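Local coordinates for protein choline dehydrogenase and related flavoproteins (Aspergillus oryzae, PDB 3Q9T) that oxidises formate as a flavoenzyme of the glucose-methanol-choline oxidoreductase family, using an 8-formyl-FAD cofactor at its catalytic site, at residues A[363-366]-A[370-373]. Numbering follows the deposited sequence.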
ATOM      1  N   LYS A 363      -4.014 -30.278  13.076  1.00 18.99           N
ATOM      2  CA  LYS A 363      -2.881 -31.131  12.766  1.00 27.43           C
ATOM      3  C   LYS A 363      -1.882 -30.384  11.877  1.00 26.98           C
ATOM      4  O   LYS A 363      -0.706 -30.716  11.856  1.00 24.96           O
ATOM      5  CB  LYS A 363      -3.333 -32.434  12.133  1.00 20.19           C
ATOM      6  CG  LYS A 363      -3.659 -32.308  10.645  1.00 33.03           C
ATOM      7  CD  LYS A 363      -4.343 -33.558  10.126  1.00 31.04           C
ATOM      8  CE  LYS A 363      -4.373 -33.603   8.607  1.00 33.09           C
ATOM      9  NZ  LYS A 363      -5.106 -34.809   8.147  1.00 45.84           N
ATOM     10  N   TYR A 364      -2.340 -29.358  11.167  1.00 22.26           N
ATOM     11  CA  TYR A 364      -1.397 -28.523  10.426  1.00 23.56           C
ATOM     12  C   TYR A 364      -0.681 -27.594  11.388  1.00 23.54           C
ATOM     13  O   TYR A 364       0.530 -27.386  11.289  1.00 20.19           O
ATOM     14  CB  TYR A 364      -2.101 -27.698   9.364  1.00 20.90           C
ATOM     15  CG  TYR A 364      -2.647 -28.502   8.224  1.00 16.10           C
ATOM     16  CD1 TYR A 364      -3.809 -29.257   8.372  1.00 17.68           C
ATOM     17  CD2 TYR A 364      -2.010 -28.504   6.988  1.00 16.82           C
ATOM     18  CE1 TYR A 364      -4.314 -29.993   7.319  1.00 20.54           C
ATOM     19  CE2 TYR A 364      -2.510 -29.234   5.930  1.00 16.23           C
ATOM     20  CZ  TYR A 364      -3.661 -29.966   6.095  1.00 21.00           C
ATOM     21  OH  TYR A 364      -4.135 -30.696   5.038  1.00 28.49           O
ATOM     22  N   LEU A 365      -1.443 -27.023  12.313  1.00 22.00           N
ATOM     23  CA  LEU A 365      -0.888 -26.088  13.277  1.00 22.41           C
ATOM     24  C   LEU A 365       0.202 -26.799  14.083  1.00 22.33           C
ATOM     25  O   LEU A 365       1.288 -26.251  14.293  1.00 20.31           O
ATOM     26  CB  LEU A 365      -1.989 -25.545  14.197  1.00 18.84           C
ATOM     27  CG  LEU A 365      -2.650 -24.161  14.019  1.00 23.58           C
ATOM     28  CD1 LEU A 365      -2.270 -23.398  12.777  1.00 16.13           C
ATOM     29  CD2 LEU A 365      -4.163 -24.274  14.129  1.00 17.18           C
ATOM     30  N   GLU A 366      -0.083 -28.033  14.498  1.00 23.07           N
ATOM     31  CA  GLU A 366       0.808 -28.795  15.381  1.00 28.45           C
ATOM     32  C   GLU A 366       2.178 -29.026  14.773  1.00 29.42           C
ATOM     33  O   GLU A 366       3.144 -29.287  15.489  1.00 35.61           O
ATOM     34  CB  GLU A 366       0.197 -30.154  15.756  1.00 27.65           C
ATOM     35  CG  GLU A 366      -1.113 -30.082  16.526  1.00 38.34           C
ATOM     36  CD  GLU A 366      -0.939 -29.650  17.968  1.00 46.69           C
ATOM     37  OE1 GLU A 366      -1.773 -30.037  18.814  1.00 51.66           O
ATOM     38  OE2 GLU A 366       0.027 -28.921  18.259  1.00 52.81           O
ATOM     39  N   GLU A 370       6.643 -22.902  16.345  1.00 22.04           N
ATOM     40  CA  GLU A 370       6.106 -21.703  16.977  1.00 22.87           C
ATOM     41  C   GLU A 370       4.653 -21.854  17.503  1.00 17.62           C
ATOM     42  O   GLU A 370       4.367 -21.472  18.634  1.00 20.41           O
ATOM     43  CB  GLU A 370       6.263 -20.482  16.069  1.00 23.32           C
ATOM     44  CG  GLU A 370       5.850 -19.190  16.758  1.00 36.17           C
ATOM     45  CD  GLU A 370       6.006 -17.958  15.882  1.00 45.96           C
ATOM     46  OE1 GLU A 370       5.219 -16.999  16.076  1.00 43.02           O
ATOM     47  OE2 GLU A 370       6.907 -17.945  15.008  1.00 40.91           O
ATOM     48  N   TYR A 371       3.742 -22.411  16.705  1.00 21.13           N
ATOM     49  CA  TYR A 371       2.389 -22.655  17.219  1.00 20.05           C
ATOM     50  C   TYR A 371       2.420 -23.554  18.444  1.00 20.03           C
ATOM     51  O   TYR A 371       1.721 -23.296  19.424  1.00 18.62           O
ATOM     52  CB  TYR A 371       1.442 -23.263  16.171  1.00 14.51           C
ATOM     53  CG  TYR A 371       0.101 -23.641  16.771  1.00 13.51           C
ATOM     54  CD1 TYR A 371      -0.110 -24.902  17.324  1.00 20.30           C
ATOM     55  CD2 TYR A 371      -0.940 -22.727  16.826  1.00 19.71           C
ATOM     56  CE1 TYR A 371      -1.325 -25.256  17.879  1.00 16.19           C
ATOM     57  CE2 TYR A 371      -2.161 -23.065  17.390  1.00 16.40           C
ATOM     58  CZ  TYR A 371      -2.344 -24.329  17.915  1.00 19.02           C
ATOM     59  OH  TYR A 371      -3.549 -24.656  18.473  1.00 17.57           O
ATOM     60  N   ARG A 372       3.224 -24.610  18.383  1.00 18.51           N
ATOM     61  CA  ARG A 372       3.308 -25.554  19.489  1.00 23.93           C
ATOM     62  C   ARG A 372       3.706 -24.836  20.773  1.00 23.07           C
ATOM     63  O   ARG A 372       3.077 -25.020  21.817  1.00 25.22           O
ATOM     64  CB  ARG A 372       4.302 -26.695  19.183  1.00 25.97           C
ATOM     65  CG  ARG A 372       3.744 -27.788  18.283  1.00 25.20           C
ATOM     66  CD  ARG A 372       4.569 -29.090  18.341  1.00 27.31           C
ATOM     67  NE  ARG A 372       6.001 -28.853  18.165  1.00 27.57           N
ATOM     68  CZ  ARG A 372       6.618 -28.807  16.992  1.00 20.31           C
ATOM     69  NH1 ARG A 372       5.939 -28.981  15.867  1.00 24.70           N
ATOM     70  NH2 ARG A 372       7.922 -28.581  16.946  1.00 26.98           N
ATOM     71  N   LYS A 373       4.753 -24.022  20.690  1.00 19.34           N
ATOM     72  CA  LYS A 373       5.215 -23.219  21.822  1.00 24.91           C
ATOM     73  C   LYS A 373       4.149 -22.222  22.322  1.00 26.25           C
ATOM     74  O   LYS A 373       3.957 -22.050  23.525  1.00 25.03           O
ATOM     75  CB  LYS A 373       6.483 -22.465  21.424  1.00 32.14           C
ATOM     76  CG  LYS A 373       7.055 -21.600  22.522  1.00 38.46           C
ATOM     77  CD  LYS A 373       8.021 -20.567  21.966  1.00 44.08           C
ATOM     78  CE  LYS A 373       9.178 -21.217  21.231  1.00 52.61           C
ATOM     79  NZ  LYS A 373       9.838 -20.231  20.319  1.00 51.86           N
TER
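Tyr-371 lays one face of its ring against Leu-365, the main apolar contact between the short helix 362-365 and helix 369-377, which follows after a short link. Both helices touch helix 454-473, away from the flavin site. With CG anti to the backbone N (chi1 174°), the ring is directed back at the preceding helix. Leu-365 CB sits 3.6 Å from the centroid of that ring, almost on its normal, in a CH-pi contact. Leu-365 CG reaches the CD2-CE2 side of the ring. The backbone closes in as well: Leu-365 O is 3.5 Å from Tyr-371 CB. At the ring's edge, near its plane, Glu-366 OE2 approaches Tyr-371 CE1 at 3.9 Å, the carboxylate turned almost perpendicular to the ring. The phenol hydroxyl is hydrogen-bonded to Asp-382 OD2, and Leu-455 of helix 454-473 packs against the same tyrosine.

Next comes Arg-372, whose chain bends at chi3 (-50°) and curls its guanidinium back to Glu-366. Arg-372 NH1 donates to Glu-366 O over 2.8 Å, nearly straight at 164°, with the oxygen lying in the guanidinium plane. The arginine thus grips a main-chain carbonyl, whereas the Glu-366 carboxylate makes no salt bridge with it, OE2 lying 6.0 Å from Arg-372 NE though it passes near the CG methylene. Any attraction between these opposite charges is therefore probably longer-range, and the helices are joined by a buried aromatic face and a charge-assisted backbone bond nearer the surface.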